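Local atomic coordinates of ribosome inactivating type 1 protein (Iris hollandica, PDB entry 3MVG), a protein that belongs to the single-chain, type 1 ribosome-inactivating proteins, a family of plant proteins named for their action on ribosomes. Residues S117-L129 with Y185-Q198. Sequence-based numbering, arbitrary orientation. Where two conformers were deposited one is given.
Unlike the reference sequence in segment 117-129: Ser-117 (reference Gln). Unlike the reference sequence in segment 185-198: Arg-191 (reference Ser).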
# COMPACT_ATOMS: atom_id res chain seq x y z
N SER A 117 23.59 0.05 -16.25
CA SER A 117 22.17 -0.23 -16.35
C SER A 117 21.38 0.84 -15.63
O SER A 117 21.69 1.18 -14.49
CB SER A 117 21.87 -1.59 -15.71
OG SER A 117 22.88 -2.54 -16.04
N ASN A 118 20.37 1.39 -16.29
CA ASN A 118 19.43 2.26 -15.61
C ASN A 118 18.48 1.41 -14.77
O ASN A 118 18.15 0.28 -15.14
CB ASN A 118 18.69 3.08 -16.67
CG ASN A 118 17.30 3.43 -16.27
OD1 ASN A 118 17.06 4.20 -15.35
ND2 ASN A 118 16.34 2.90 -17.01
N ARG A 119 18.04 1.94 -13.64
CA ARG A 119 17.19 1.14 -12.75
C ARG A 119 15.79 0.85 -13.32
O ARG A 119 15.12 -0.07 -12.85
CB ARG A 119 17.14 1.72 -11.34
CG ARG A 119 16.38 3.02 -11.18
CD ARG A 119 16.81 3.63 -9.87
NE ARG A 119 16.10 4.85 -9.49
CZ ARG A 119 16.37 6.07 -9.94
NH1 ARG A 119 15.68 7.10 -9.48
NH2 ARG A 119 17.31 6.26 -10.86
N GLU A 120 15.39 1.57 -14.37
CA GLU A 120 14.17 1.22 -15.11
C GLU A 120 14.25 -0.18 -15.71
O GLU A 120 13.23 -0.77 -16.04
CB GLU A 120 13.89 2.23 -16.23
CG GLU A 120 13.29 3.55 -15.77
CD GLU A 120 13.11 4.56 -16.90
OE1 GLU A 120 12.58 4.18 -17.97
OE2 GLU A 120 13.48 5.73 -16.70
N ASN A 121 15.48 -0.70 -15.84
CA ASN A 121 15.71 -2.01 -16.45
C ASN A 121 16.17 -3.09 -15.48
O ASN A 121 16.67 -4.14 -15.89
CB ASN A 121 16.69 -1.86 -17.63
CG ASN A 121 16.22 -0.85 -18.65
OD1 ASN A 121 15.05 -0.83 -19.04
ND2 ASN A 121 17.13 0.01 -19.09
N ILE A 122 15.98 -2.84 -14.18
CA ILE A 122 16.41 -3.76 -13.13
C ILE A 122 15.20 -4.25 -12.34
O ILE A 122 14.47 -3.47 -11.73
CB ILE A 122 17.44 -3.08 -12.19
CG1 ILE A 122 18.73 -2.78 -12.96
CG2 ILE A 122 17.69 -3.94 -10.94
CD1 ILE A 122 19.74 -1.92 -12.22
N ASP A 123 14.98 -5.57 -12.37
CA ASP A 123 13.85 -6.20 -11.66
C ASP A 123 13.94 -5.96 -10.16
O ASP A 123 15.02 -6.06 -9.57
CB ASP A 123 13.83 -7.72 -11.88
CG ASP A 123 13.35 -8.13 -13.25
OD1 ASP A 123 12.77 -7.31 -13.98
OD2 ASP A 123 13.53 -9.32 -13.59
N LEU A 124 12.80 -5.65 -9.56
CA LEU A 124 12.66 -5.53 -8.12
C LEU A 124 11.63 -6.53 -7.61
O LEU A 124 10.56 -6.71 -8.20
CB LEU A 124 12.22 -4.12 -7.74
CG LEU A 124 13.17 -2.98 -8.13
CD1 LEU A 124 12.56 -1.65 -7.74
CD2 LEU A 124 14.55 -3.13 -7.49
N GLY A 125 11.96 -7.15 -6.48
CA GLY A 125 11.10 -8.16 -5.86
C GLY A 125 11.95 -8.92 -4.87
O GLY A 125 13.12 -8.58 -4.66
N ILE A 126 11.37 -9.96 -4.26
CA ILE A 126 12.09 -10.73 -3.25
C ILE A 126 13.24 -11.54 -3.84
O ILE A 126 14.30 -11.62 -3.22
CB ILE A 126 11.10 -11.55 -2.37
CG1 ILE A 126 10.09 -10.62 -1.67
CG2 ILE A 126 11.84 -12.45 -1.37
CD1 ILE A 126 10.70 -9.49 -0.84
N ASN A 127 13.08 -12.11 -5.03
CA ASN A 127 14.21 -12.79 -5.65
C ASN A 127 15.37 -11.85 -5.99
O ASN A 127 16.51 -12.15 -5.66
CB ASN A 127 13.79 -13.67 -6.83
CG ASN A 127 13.21 -15.00 -6.39
OD1 ASN A 127 13.84 -15.74 -5.63
ND2 ASN A 127 12.00 -15.30 -6.85
N PRO A 128 15.09 -10.68 -6.61
CA PRO A 128 16.18 -9.70 -6.80
C PRO A 128 16.82 -9.26 -5.49
O PRO A 128 18.03 -9.08 -5.44
CB PRO A 128 15.48 -8.53 -7.50
CG PRO A 128 14.42 -9.21 -8.31
CD PRO A 128 13.91 -10.34 -7.45
N LEU A 129 16.02 -9.12 -4.44
CA LEU A 129 16.53 -8.75 -3.12
C LEU A 129 17.52 -9.81 -2.61
O LEU A 129 18.63 -9.48 -2.19
CB LEU A 129 15.36 -8.56 -2.14
CG LEU A 129 15.56 -7.62 -0.95
CD1 LEU A 129 14.23 -7.33 -0.26
CD2 LEU A 129 16.55 -8.20 0.04
N TYR A 185 6.84 -15.13 -5.62
CA TYR A 185 7.40 -13.78 -5.59
C TYR A 185 7.58 -13.22 -6.98
O TYR A 185 8.48 -13.63 -7.72
CB TYR A 185 8.76 -13.80 -4.88
CG TYR A 185 8.68 -14.31 -3.47
CD1 TYR A 185 9.11 -15.60 -3.15
CD2 TYR A 185 8.14 -13.53 -2.45
CE1 TYR A 185 9.02 -16.09 -1.87
CE2 TYR A 185 8.04 -14.00 -1.16
CZ TYR A 185 8.48 -15.29 -0.87
OH TYR A 185 8.39 -15.78 0.41
N ASP A 186 6.72 -12.29 -7.36
CA ASP A 186 6.77 -11.70 -8.69
C ASP A 186 7.64 -10.45 -8.70
O ASP A 186 7.90 -9.85 -7.66
CB ASP A 186 5.36 -11.34 -9.16
CG ASP A 186 4.46 -12.56 -9.33
OD1 ASP A 186 4.97 -13.69 -9.50
OD2 ASP A 186 3.22 -12.37 -9.28
N ASN A 187 8.07 -10.07 -9.90
CA ASN A 187 8.93 -8.91 -10.09
C ASN A 187 8.22 -7.79 -10.81
O ASN A 187 7.27 -8.03 -11.56
CB ASN A 187 10.15 -9.32 -10.90
CG ASN A 187 11.09 -10.20 -10.12
OD1 ASN A 187 11.18 -10.10 -8.90
ND2 ASN A 187 11.81 -11.06 -10.82
N PHE A 188 8.69 -6.57 -10.58
CA PHE A 188 8.30 -5.42 -11.39
C PHE A 188 9.56 -4.60 -11.62
O PHE A 188 10.57 -4.79 -10.93
CB PHE A 188 7.19 -4.60 -10.71
CG PHE A 188 7.66 -3.81 -9.51
CD1 PHE A 188 7.71 -4.40 -8.26
CD2 PHE A 188 8.02 -2.47 -9.64
CE1 PHE A 188 8.14 -3.68 -7.15
CE2 PHE A 188 8.45 -1.74 -8.53
CZ PHE A 188 8.52 -2.35 -7.29
N ARG A 189 9.51 -3.70 -12.59
CA ARG A 189 10.57 -2.72 -12.78
C ARG A 189 9.98 -1.34 -12.51
O ARG A 189 8.85 -1.07 -12.92
CB ARG A 189 11.15 -2.81 -14.19
CG ARG A 189 11.93 -4.08 -14.39
CD ARG A 189 12.35 -4.27 -15.82
NE ARG A 189 13.27 -5.40 -15.94
CZ ARG A 189 14.02 -5.66 -17.00
NH1 ARG A 189 13.98 -4.86 -18.06
NH2 ARG A 189 14.82 -6.71 -17.00
N PRO A 190 10.73 -0.48 -11.80
CA PRO A 190 10.16 0.81 -11.41
C PRO A 190 9.83 1.65 -12.62
O PRO A 190 10.64 1.76 -13.54
CB PRO A 190 11.26 1.45 -10.56
CG PRO A 190 12.52 0.82 -11.04
CD PRO A 190 12.14 -0.60 -11.38
N ARG A 191 8.63 2.22 -12.60
CA ARG A 191 8.11 3.04 -13.68
C ARG A 191 8.73 4.44 -13.62
O ARG A 191 9.38 4.80 -12.63
CB ARG A 191 6.58 3.09 -13.57
CG ARG A 191 6.10 3.78 -12.31
CD ARG A 191 4.60 3.67 -12.04
NE ARG A 191 4.26 2.50 -11.23
CZ ARG A 191 3.81 1.35 -11.72
NH1 ARG A 191 3.65 1.18 -13.02
NH2 ARG A 191 3.53 0.35 -10.90
N VAL A 192 8.55 5.23 -14.68
CA VAL A 192 8.91 6.64 -14.68
C VAL A 192 8.30 7.36 -13.47
O VAL A 192 8.90 8.28 -12.89
CB VAL A 192 8.48 7.30 -16.03
CG1 VAL A 192 8.47 8.82 -15.95
CG2 VAL A 192 9.40 6.82 -17.16
N GLY A 193 7.11 6.92 -13.08
CA GLY A 193 6.41 7.44 -11.91
C GLY A 193 7.15 7.19 -10.62
O GLY A 193 7.31 8.09 -9.80
N ILE A 194 7.61 5.95 -10.43
CA ILE A 194 8.34 5.59 -9.21
C ILE A 194 9.66 6.34 -9.14
O ILE A 194 10.05 6.83 -8.08
CB ILE A 194 8.61 4.07 -9.15
CG1 ILE A 194 7.34 3.31 -8.81
CG2 ILE A 194 9.70 3.77 -8.14
CD1 ILE A 194 7.54 1.81 -8.69
N ILE A 195 10.34 6.43 -10.27
CA ILE A 195 11.61 7.12 -10.33
C ILE A 195 11.48 8.61 -10.01
O ILE A 195 12.32 9.18 -9.31
CB ILE A 195 12.29 6.90 -11.69
CG1 ILE A 195 12.71 5.44 -11.83
CG2 ILE A 195 13.50 7.80 -11.85
CD1 ILE A 195 13.66 5.19 -12.96
N ASP A 196 10.42 9.24 -10.51
CA ASP A 196 10.18 10.66 -10.25
C ASP A 196 9.80 10.90 -8.80
O ASP A 196 10.16 11.92 -8.21
CB ASP A 196 9.13 11.23 -11.19
CG ASP A 196 9.28 12.72 -11.39
OD1 ASP A 196 8.26 13.41 -11.49
OD2 ASP A 196 10.44 13.21 -11.43
N LEU A 197 9.10 9.94 -8.21
CA LEU A 197 8.79 10.01 -6.80
C LEU A 197 10.08 10.01 -5.97
O LEU A 197 10.29 10.89 -5.12
CB LEU A 197 7.88 8.84 -6.44
CG LEU A 197 7.23 8.88 -5.07
CD1 LEU A 197 6.32 10.11 -4.92
CD2 LEU A 197 6.45 7.60 -4.87
N GLN A 198 10.97 9.07 -6.26
CA GLN A 198 12.27 8.98 -5.59
C GLN A 198 13.04 10.30 -5.70
O GLN A 198 13.60 10.78 -4.72
CB GLN A 198 13.11 7.84 -6.17
CG GLN A 198 12.54 6.45 -5.95
CD GLN A 198 13.27 5.39 -6.74
OE1 GLN A 198 14.18 5.69 -7.52
NE2 GLN A 198 12.89 4.15 -6.55
O HOH W 1 10.69 0.32 -16.04
O HOH W 2 12.76 -2.50 -18.83
O HOH W 3 16.42 -7.30 -14.23
O HOH W 4 8.07 -7.23 -6.95
O HOH W 5 8.64 -10.45 -4.94
O HOH W 6 10.91 -11.91 -6.95
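A single antiparallel beta bridge, Leu-124 with Phe-188, joins the loop before helix 126-138 to the loop before helix 192-199. It is a hydrogen-bonded pair: Leu-124 N to Phe-188 O is 2.8 Å, and Phe-188 N to Leu-124 O is 3.0 Å. Leu-124 CB sits over one face of the Phe-188 ring, and Leu-124 CD1 packs on Pro-190 CD. Outside the bridge, the extended Arg-189 donates through NE to Asp-123 OD1 at 2.8 Å in a salt bridge; the nitrogen comes from above the carboxylate plane. The Asn-121 O lies over the face of the same guanidinium. In this ribosome-inactivating protein the bridge ties loops that lead into two separate helices. Near the far end of helix 192-199, Arg-119 grips Gln-198 OE1 side-on with NE (2.9 Å) and NH1 (2.8 Å), guanidinium and amide being 12° from coplanar. Ile-195 CD1 and CG2 lie over one guanidinium face, while Arg-119 NH2 hydrogen-bonds to Gln-112 OE1 and Gln-198 NE2 to Gln-157 OE1. At the start of helix 126-138, chi1 of -59° puts Ile-126 CG2 over the Tyr-185 ring face, a CH-pi contact 4.1 Å from the centroid. Water 6 links Asn-127 N to Asn-187 OD1.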